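Local coordinates for protein mannose-specific lectin (PDB 1MSA) that binds alpha-D-linked mannose as a homotetrameric bulb-type lectin, with high affinity for alpha-(1-3)-mannose oligomers, and displays antiviral activity, at residues A[19-24]-A[33-38]; A[59-64]-A[72-77]; A[82-87]-A[97-102]. All coordinates share one frame; numbering follows the deposited sequence.

Contact 1: A[19-24]-A[33-38]. With MMA (methyl alpha-D-mannopyranoside), chain G.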
# COMPACT_ATOMS: atom_id res chain seq x y z
N GLY A 19 -1.97 4.68 6.49
CA GLY A 19 -2.49 4.15 7.75
C GLY A 19 -3.82 4.84 8.09
O GLY A 19 -4.74 4.89 7.27
N SER A 20 -3.88 5.43 9.28
CA SER A 20 -5.08 6.12 9.73
C SER A 20 -5.01 7.61 9.43
O SER A 20 -5.88 8.37 9.87
CB SER A 20 -5.26 5.92 11.25
OG SER A 20 -4.06 6.26 11.93
N PHE A 21 -3.98 8.03 8.71
CA PHE A 21 -3.80 9.43 8.35
C PHE A 21 -4.38 9.71 6.97
O PHE A 21 -4.15 8.95 6.03
CB PHE A 21 -2.33 9.82 8.34
CG PHE A 21 -1.50 9.34 9.48
CD1 PHE A 21 -2.00 9.30 10.78
CD2 PHE A 21 -0.18 8.95 9.27
CE1 PHE A 21 -1.22 8.86 11.82
CE2 PHE A 21 0.61 8.54 10.32
CZ PHE A 21 0.09 8.48 11.60
N VAL A 22 -5.17 10.77 6.86
CA VAL A 22 -5.75 11.18 5.60
C VAL A 22 -5.54 12.70 5.43
O VAL A 22 -5.85 13.48 6.33
CB VAL A 22 -7.23 10.87 5.43
CG1 VAL A 22 -7.71 11.31 4.03
CG2 VAL A 22 -7.57 9.40 5.62
N PHE A 23 -4.94 13.07 4.32
CA PHE A 23 -4.70 14.49 4.01
C PHE A 23 -5.66 14.81 2.85
O PHE A 23 -5.38 14.44 1.72
CB PHE A 23 -3.26 14.69 3.59
CG PHE A 23 -2.80 16.12 3.49
CD1 PHE A 23 -2.96 16.99 4.56
CD2 PHE A 23 -2.20 16.59 2.33
CE1 PHE A 23 -2.53 18.30 4.47
CE2 PHE A 23 -1.77 17.89 2.24
CZ PHE A 23 -1.94 18.75 3.31
N ILE A 24 -6.79 15.43 3.16
CA ILE A 24 -7.82 15.63 2.15
C ILE A 24 -8.16 17.05 1.79
O ILE A 24 -8.24 17.95 2.61
CB ILE A 24 -9.09 14.88 2.63
CG1 ILE A 24 -10.23 14.97 1.63
CG2 ILE A 24 -9.51 15.41 4.00
CD1 ILE A 24 -11.33 13.96 1.87
N LEU A 33 -5.82 17.56 7.71
CA LEU A 33 -5.05 16.37 8.02
C LEU A 33 -5.75 15.67 9.20
O LEU A 33 -5.85 16.25 10.28
CB LEU A 33 -3.61 16.67 8.41
CG LEU A 33 -2.81 15.52 9.04
CD1 LEU A 33 -2.59 14.40 8.03
CD2 LEU A 33 -1.48 16.02 9.59
N TYR A 34 -6.29 14.50 8.94
CA TYR A 34 -7.00 13.75 9.95
C TYR A 34 -6.20 12.53 10.42
O TYR A 34 -5.51 11.88 9.64
CB TYR A 34 -8.32 13.20 9.38
CG TYR A 34 -9.41 14.20 9.13
CD1 TYR A 34 -10.25 14.63 10.15
CD2 TYR A 34 -9.66 14.69 7.85
CE1 TYR A 34 -11.27 15.53 9.92
CE2 TYR A 34 -10.67 15.60 7.61
CZ TYR A 34 -11.47 16.02 8.65
OH TYR A 34 -12.48 16.93 8.42
N ASP A 35 -6.31 12.24 11.70
CA ASP A 35 -5.77 11.00 12.28
C ASP A 35 -7.05 10.25 12.73
O ASP A 35 -7.62 10.56 13.76
CB ASP A 35 -4.82 11.18 13.42
CG ASP A 35 -4.23 9.86 13.90
OD1 ASP A 35 -4.64 8.80 13.37
OD2 ASP A 35 -3.36 9.88 14.79
N VAL A 36 -7.51 9.37 11.86
CA VAL A 36 -8.77 8.68 12.02
C VAL A 36 -9.88 9.72 11.82
O VAL A 36 -9.94 10.33 10.74
CB VAL A 36 -8.97 7.86 13.28
CG1 VAL A 36 -10.29 7.09 13.23
CG2 VAL A 36 -7.83 6.86 13.49
N ASP A 37 -10.66 10.01 12.84
CA ASP A 37 -11.73 11.00 12.73
C ASP A 37 -11.33 12.33 13.36
O ASP A 37 -12.14 13.26 13.43
CB ASP A 37 -13.00 10.47 13.40
CG ASP A 37 -12.86 10.29 14.89
OD1 ASP A 37 -11.79 9.85 15.36
OD2 ASP A 37 -13.84 10.59 15.62
N LYS A 38 -10.08 12.44 13.81
CA LYS A 38 -9.61 13.65 14.45
C LYS A 38 -8.72 14.53 13.59
O LYS A 38 -7.63 14.13 13.17
CB LYS A 38 -8.85 13.29 15.75
CG LYS A 38 -8.63 14.49 16.65
CD LYS A 38 -7.73 14.13 17.83
CE LYS A 38 -7.16 15.39 18.47
NZ LYS A 38 -5.73 15.20 18.85
C1 MMA G . -13.65 22.78 9.92
C2 MMA G . -14.28 21.89 8.86
C3 MMA G . -14.15 20.42 9.21
C4 MMA G . -12.74 20.05 9.64
C5 MMA G . -12.22 21.03 10.70
C6 MMA G . -10.77 20.78 11.08
C7 MMA G . -13.85 23.33 12.27
O1 MMA G . -14.40 22.72 11.09
O2 MMA G . -13.72 22.14 7.58
O3 MMA G . -14.53 19.62 8.09
O4 MMA G . -12.74 18.73 10.18
O5 MMA G . -12.31 22.38 10.22
O6 MMA G . -10.14 21.95 11.57
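V22 O is approached by two neighbours on the facing strand: Y34 N donates to it at 2.8 Å, and L33 CA adds a CA-H...O contact of 3.4 Å. V22 N returns a bond to Y34 O, completing a hydrogen-bonded antiparallel pair between the non-hydrogen-bonded pairs F21/D35 and F23/L33. At the open end of the hairpin V36 N reaches S20 O at 2.8 Å, where the type II' turn D35-K38 leads on into strand 38-42, and V36 CG2 rests on S20 CB. The hydroxyl of S20, set between its own backbone N and carbonyl carbon (chi1 51°), donates to D35 OD1 at 3.0 Å on the syn side of the carboxylate. That carboxylate stands at the edge of the F21 ring, the two planes 80° apart, and its OD2 has a weak, long ion pair with R92. Strands 21-25 and 31-35 are the two inner strands of one four-stranded sheet of the beta-prism II fold. F23 turns its ring edge to L33, CD1 meeting L33 CB at 3.9 Å, and both side chains also touch W41 and L88. On the face of V22 and Y34, I24 CG2 lies in the plane of the Y34 ring at its edge, 3.8 Å from CE2. The tyrosine's OH accepts from O4 of methyl mannoside at 2.5 Å and, weakly, from O3; it is also bonded to OE1 of Q26, which completes this sugar site with D28 and N30, while V36 and D37 pack on Y34 of the second subunit.

Contact 2: A[59-64]-A[72-77]. With MMA (methyl alpha-D-mannopyranoside), chain F.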
# COMPACT_ATOMS: atom_id res chain seq x y z
N ASP A 59 7.49 24.99 -8.94
CA ASP A 59 8.27 26.05 -8.32
C ASP A 59 8.40 25.80 -6.82
O ASP A 59 8.90 26.66 -6.09
CB ASP A 59 7.69 27.42 -8.60
CG ASP A 59 6.38 27.69 -7.89
OD1 ASP A 59 5.74 26.73 -7.41
OD2 ASP A 59 5.97 28.87 -7.81
N GLY A 60 7.91 24.66 -6.34
CA GLY A 60 7.98 24.29 -4.95
C GLY A 60 6.84 24.77 -4.09
O GLY A 60 6.79 24.47 -2.88
N ASN A 61 5.90 25.51 -4.66
CA ASN A 61 4.77 26.04 -3.92
C ASN A 61 3.60 25.06 -3.88
O ASN A 61 3.20 24.50 -4.89
CB ASN A 61 4.29 27.36 -4.55
CG ASN A 61 3.83 28.36 -3.51
OD1 ASN A 61 3.85 28.09 -2.31
ND2 ASN A 61 3.42 29.54 -3.98
N LEU A 62 3.05 24.88 -2.68
CA LEU A 62 1.87 24.01 -2.51
C LEU A 62 0.67 24.96 -2.37
O LEU A 62 0.63 25.74 -1.42
CB LEU A 62 2.05 23.12 -1.29
CG LEU A 62 0.96 22.09 -1.01
CD1 LEU A 62 0.97 21.00 -2.08
CD2 LEU A 62 1.13 21.50 0.37
N VAL A 63 -0.20 24.99 -3.37
CA VAL A 63 -1.30 25.94 -3.38
C VAL A 63 -2.70 25.37 -3.45
O VAL A 63 -2.99 24.44 -4.20
CB VAL A 63 -1.15 26.91 -4.60
CG1 VAL A 63 -2.14 28.06 -4.48
CG2 VAL A 63 0.27 27.44 -4.72
N VAL A 64 -3.61 25.99 -2.71
CA VAL A 64 -5.03 25.65 -2.74
C VAL A 64 -5.73 26.67 -3.66
O VAL A 64 -5.72 27.87 -3.34
CB VAL A 64 -5.68 25.70 -1.35
CG1 VAL A 64 -7.20 25.70 -1.45
CG2 VAL A 64 -5.20 24.54 -0.49
N ILE A 72 -6.16 30.54 -2.57
CA ILE A 72 -6.89 30.75 -1.31
C ILE A 72 -5.99 30.43 -0.13
O ILE A 72 -6.23 30.80 1.02
CB ILE A 72 -8.18 29.92 -1.35
CG1 ILE A 72 -9.29 30.79 -1.99
CG2 ILE A 72 -8.61 29.40 -0.01
CD1 ILE A 72 -10.61 30.08 -2.17
N TRP A 73 -4.88 29.76 -0.43
CA TRP A 73 -3.89 29.37 0.55
C TRP A 73 -2.65 28.83 -0.17
O TRP A 73 -2.76 28.31 -1.28
CB TRP A 73 -4.44 28.30 1.51
CG TRP A 73 -3.44 27.85 2.53
CD1 TRP A 73 -3.23 28.38 3.77
CD2 TRP A 73 -2.47 26.80 2.37
NE1 TRP A 73 -2.18 27.73 4.39
CE2 TRP A 73 -1.70 26.76 3.54
CE3 TRP A 73 -2.17 25.91 1.33
CZ2 TRP A 73 -0.66 25.86 3.73
CZ3 TRP A 73 -1.13 25.01 1.51
CH2 TRP A 73 -0.39 24.99 2.70
N ALA A 74 -1.50 28.98 0.45
CA ALA A 74 -0.26 28.45 -0.12
C ALA A 74 0.77 28.25 0.99
O ALA A 74 0.72 28.94 2.02
CB ALA A 74 0.27 29.34 -1.22
N SER A 75 1.69 27.32 0.79
CA SER A 75 2.75 27.07 1.77
C SER A 75 3.73 28.25 1.77
O SER A 75 4.44 28.51 2.73
CB SER A 75 3.48 25.78 1.44
OG SER A 75 3.83 25.75 0.06
N ASN A 76 3.73 28.99 0.66
CA ASN A 76 4.58 30.15 0.47
C ASN A 76 6.04 29.72 0.38
O ASN A 76 6.93 30.33 0.96
CB ASN A 76 4.36 31.20 1.55
CG ASN A 76 2.93 31.71 1.59
OD1 ASN A 76 2.34 31.84 2.67
ND2 ASN A 76 2.34 31.94 0.43
N THR A 77 6.28 28.63 -0.35
CA THR A 77 7.61 28.07 -0.52
C THR A 77 8.01 28.07 -2.00
O THR A 77 8.83 27.28 -2.43
CB THR A 77 7.70 26.63 0.01
OG1 THR A 77 6.62 25.87 -0.54
CG2 THR A 77 7.63 26.60 1.53
C1 MMA F . 3.45 32.03 -5.97
C2 MMA F . 3.45 31.02 -7.12
C3 MMA F . 2.10 31.05 -7.82
C4 MMA F . 0.98 30.82 -6.82
C5 MMA F . 1.07 31.84 -5.68
C6 MMA F . 0.05 31.58 -4.58
C7 MMA F . 3.74 34.40 -5.66
O1 MMA F . 3.27 33.31 -6.49
O2 MMA F . 3.73 29.73 -6.59
O3 MMA F . 2.04 30.06 -8.84
O4 MMA F . -0.28 30.96 -7.48
O5 MMA F . 2.38 31.76 -5.06
O6 MMA F . 0.27 32.44 -3.47
O HOH W 1 2.82 32.20 -2.09
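D59 brings its carbonyl O alongside that of T77, while its OD1 takes N61 N in an Asx turn and its OD2 lies 2.7 Å from O2 of methyl mannoside. G60 O accepts the T77 hydroxyl, OG1 standing 2.7 Å away above the carbonyl plane. N61 spans sugar and partner strand: OD1 accepts T77 N from above the amide carbonyl plane, and N76 N weakly, which fixes the amide's flip and turns ND2 to the sugar O2 at 2.6 Å (N-H...O 165°). A water held by N76 ND2 bridges to O5 and O6 of the sugar, with a weak bond from N61 ND2. At L62 the backbone N donates to S75 OG at 3.0 Å, so a hydroxyl replaces a strand carbonyl; S75 OG passes a bond on to T77 OG1, making a chain of donors that ends at G60 O. L62 O receives S75 N at 2.9 Å. This is the hairpin of strands 62-65 and 71-74, in a four-stranded sheet of the beta-prism II fold. V63 pairs with A74, placing CG1 3.3 Å from W73 O and CG2 against A74 CB, on the face that meets the sugar. V64 faces both I72 and W73, a classic beta bulge: its N donates to W73 O and its O accepts I72 N. V64 CG2 touches W73 CE3 at 3.8 Å, and the indole's CZ3 reaches back to L62 O.

Contact 3: A[82-87]-A[97-102]. With MMA (methyl alpha-D-mannopyranoside), chain N; MMA (methyl alpha-D-mannopyranoside), chain E.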
# COMPACT_ATOMS: atom_id res chain seq x y z
N GLY A 82 11.76 23.11 -10.32
CA GLY A 82 12.41 21.81 -10.29
C GLY A 82 11.40 20.71 -10.01
O GLY A 82 10.22 20.84 -10.31
N ASN A 83 11.90 19.61 -9.46
CA ASN A 83 11.05 18.47 -9.12
C ASN A 83 10.91 18.38 -7.60
O ASN A 83 11.90 18.34 -6.88
CB ASN A 83 11.62 17.18 -9.70
CG ASN A 83 11.68 17.22 -11.22
OD1 ASN A 83 10.65 17.36 -11.88
ND2 ASN A 83 12.89 17.13 -11.76
N TYR A 84 9.67 18.47 -7.12
CA TYR A 84 9.38 18.44 -5.70
C TYR A 84 8.36 17.34 -5.40
O TYR A 84 7.71 16.83 -6.32
CB TYR A 84 8.78 19.77 -5.24
CG TYR A 84 9.70 20.96 -5.35
CD1 TYR A 84 9.79 21.68 -6.55
CD2 TYR A 84 10.46 21.39 -4.28
CE1 TYR A 84 10.64 22.76 -6.67
CE2 TYR A 84 11.30 22.48 -4.39
CZ TYR A 84 11.39 23.16 -5.59
OH TYR A 84 12.22 24.26 -5.70
N VAL A 85 8.23 16.97 -4.14
CA VAL A 85 7.27 15.98 -3.71
C VAL A 85 6.67 16.41 -2.35
O VAL A 85 7.38 16.89 -1.47
CB VAL A 85 7.81 14.56 -3.55
CG1 VAL A 85 8.07 13.87 -4.87
CG2 VAL A 85 9.04 14.53 -2.65
N CYS A 86 5.37 16.25 -2.25
CA CYS A 86 4.68 16.53 -0.98
C CYS A 86 4.35 15.14 -0.40
O CYS A 86 3.69 14.36 -1.10
CB CYS A 86 3.43 17.35 -1.19
SG CYS A 86 2.52 17.68 0.34
N ILE A 87 4.92 14.80 0.74
CA ILE A 87 4.75 13.47 1.29
C ILE A 87 3.99 13.38 2.60
O ILE A 87 4.37 14.02 3.58
CB ILE A 87 6.15 12.83 1.54
CG1 ILE A 87 6.95 12.78 0.24
CG2 ILE A 87 5.99 11.44 2.13
CD1 ILE A 87 8.39 12.35 0.43
N TYR A 97 9.69 18.20 -0.02
CA TYR A 97 11.13 18.02 -0.22
C TYR A 97 11.49 18.42 -1.67
O TYR A 97 10.68 18.19 -2.57
CB TYR A 97 11.58 16.58 -0.01
CG TYR A 97 11.46 16.00 1.37
CD1 TYR A 97 10.31 15.35 1.78
CD2 TYR A 97 12.52 16.08 2.27
CE1 TYR A 97 10.21 14.80 3.05
CE2 TYR A 97 12.43 15.54 3.54
CZ TYR A 97 11.27 14.89 3.92
OH TYR A 97 11.18 14.35 5.18
N GLY A 98 12.69 18.94 -1.85
CA GLY A 98 13.13 19.32 -3.19
C GLY A 98 14.35 20.23 -3.12
O GLY A 98 14.63 20.80 -2.07
N THR A 99 15.06 20.35 -4.23
CA THR A 99 14.69 19.64 -5.46
C THR A 99 15.32 18.25 -5.48
O THR A 99 15.86 17.82 -4.46
CB THR A 99 15.13 20.44 -6.70
OG1 THR A 99 16.55 20.65 -6.67
CG2 THR A 99 14.44 21.80 -6.72
N ASP A 100 15.25 17.56 -6.62
CA ASP A 100 15.85 16.22 -6.71
C ASP A 100 17.37 16.35 -6.79
O ASP A 100 17.87 17.17 -7.57
CB ASP A 100 15.30 15.48 -7.92
CG ASP A 100 15.59 16.22 -9.22
OD1 ASP A 100 14.84 17.17 -9.53
OD2 ASP A 100 16.57 15.87 -9.90
N ARG A 101 18.09 15.57 -6.00
CA ARG A 101 19.54 15.66 -5.96
C ARG A 101 20.23 14.60 -6.80
O ARG A 101 21.35 14.82 -7.27
CB ARG A 101 20.04 15.55 -4.51
CG ARG A 101 19.44 16.58 -3.57
CD ARG A 101 19.54 17.98 -4.16
NE ARG A 101 18.83 18.99 -3.39
CZ ARG A 101 18.58 20.21 -3.86
NH1 ARG A 101 18.97 20.53 -5.09
NH2 ARG A 101 17.95 21.11 -3.11
N TRP A 102 19.58 13.46 -6.97
CA TRP A 102 20.15 12.33 -7.69
C TRP A 102 19.03 11.42 -8.18
O TRP A 102 17.95 11.41 -7.59
CB TRP A 102 21.05 11.54 -6.71
CG TRP A 102 21.60 10.26 -7.24
CD1 TRP A 102 22.76 10.09 -7.94
CD2 TRP A 102 21.03 8.95 -7.10
NE1 TRP A 102 22.94 8.77 -8.26
CE2 TRP A 102 21.89 8.04 -7.76
CE3 TRP A 102 19.87 8.45 -6.50
CZ2 TRP A 102 21.63 6.68 -7.83
CZ3 TRP A 102 19.61 7.09 -6.56
CH2 TRP A 102 20.49 6.22 -7.22
C1 MMA N . 12.01 12.47 -13.93
C2 MMA N . 10.83 12.19 -12.99
C3 MMA N . 10.85 13.17 -11.81
C4 MMA N . 12.21 13.08 -11.12
C5 MMA N . 13.31 13.37 -12.13
C6 MMA N . 14.70 13.27 -11.52
C7 MMA N . 12.29 13.89 -15.85
O1 MMA N . 11.88 13.74 -14.47
O2 MMA N . 10.96 10.86 -12.48
O3 MMA N . 9.83 12.84 -10.89
O4 MMA N . 12.27 13.99 -10.04
O5 MMA N . 13.26 12.42 -13.21
O6 MMA N . 15.69 13.53 -12.50
C1 MMA E . 10.58 16.04 11.17
C2 MMA E . 10.34 14.73 10.40
C3 MMA E . 11.14 14.70 9.11
C4 MMA E . 10.84 15.94 8.28
C5 MMA E . 11.05 17.21 9.10
C6 MMA E . 10.54 18.44 8.34
C7 MMA E . 12.21 17.16 12.53
O1 MMA E . 11.87 16.06 11.66
O2 MMA E . 8.95 14.62 10.11
O3 MMA E . 10.79 13.56 8.35
O4 MMA E . 11.70 15.95 7.15
O5 MMA E . 10.35 17.17 10.35
O6 MMA E . 10.43 19.55 9.23
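Y97 has the most surface covered here, and V85 pairs with it through both backbone N and O: Y97 N donates to V85 O at 3.0 Å and V85 N to Y97 O at 3.2 Å, an antiparallel hydrogen-bonded pair. With CG of Y97 anti to its carbonyl carbon (chi1 -66°), the ring is carried to I87, whose side chain crosses it at about a right angle, CD1 lying 3.8 Å from Y97 CD1. The far OH is gripped by three groups: O4 of one methyl mannoside at 2.6 Å, O3 of the same sugar, and Q89 OE1. Q89, D91, N93 and Y97 thus hold the sugar through the Gln-x-Asp-x-Asn-x-Val-x-Tyr motif of this lectin family. N83 works at the opposite end, ND2 donating to D100 OD1 at 3.0 Å. The acceptor lies nearly in the N83 amide plane, but the amide comes in from above the carboxylate, about 51° out of its plane. N83 CB and D100 OD2 both border a second methyl mannoside, bound by Q89, D91, N93 and Y97 of the third subunit. Between these ends T99, entered through a cis peptide, sets CG2 3.5 Å from Y84 CZ, while Y84 CD2 rests on the bare CA of G98. The Y84 hydroxyl is bonded to Q80 O. Strand 84-88 lies between strand 3-5, where V85 packs on I3 and Y5, and strand 94-103, whose Y97, D100 and W102 continue the sheet as an antiparallel ladder with a strand of the third subunit.

How the contacts relate
The three hairpins follow one another in order along the chain, and each belongs to a different antiparallel sheet of the beta-prism II domain. Contacts 1 and 2 lie on opposite sides of the chain's centre, their centres about 21 Å apart, and contact 1 is about 24 Å from contact 3, centre to centre; neither pair touches. Contacts 2 and 3 are closer, about 15 Å between centres, and meet: Y84 CE1 packs on G60 N at 3.3 Å, and L62 on C86. Each sheet carries its own mannose site, so one subunit is multivalent; four copies multiply these sites in the tetramer, and N83 and D100 of contact 3 border a sugar held by the third subunit.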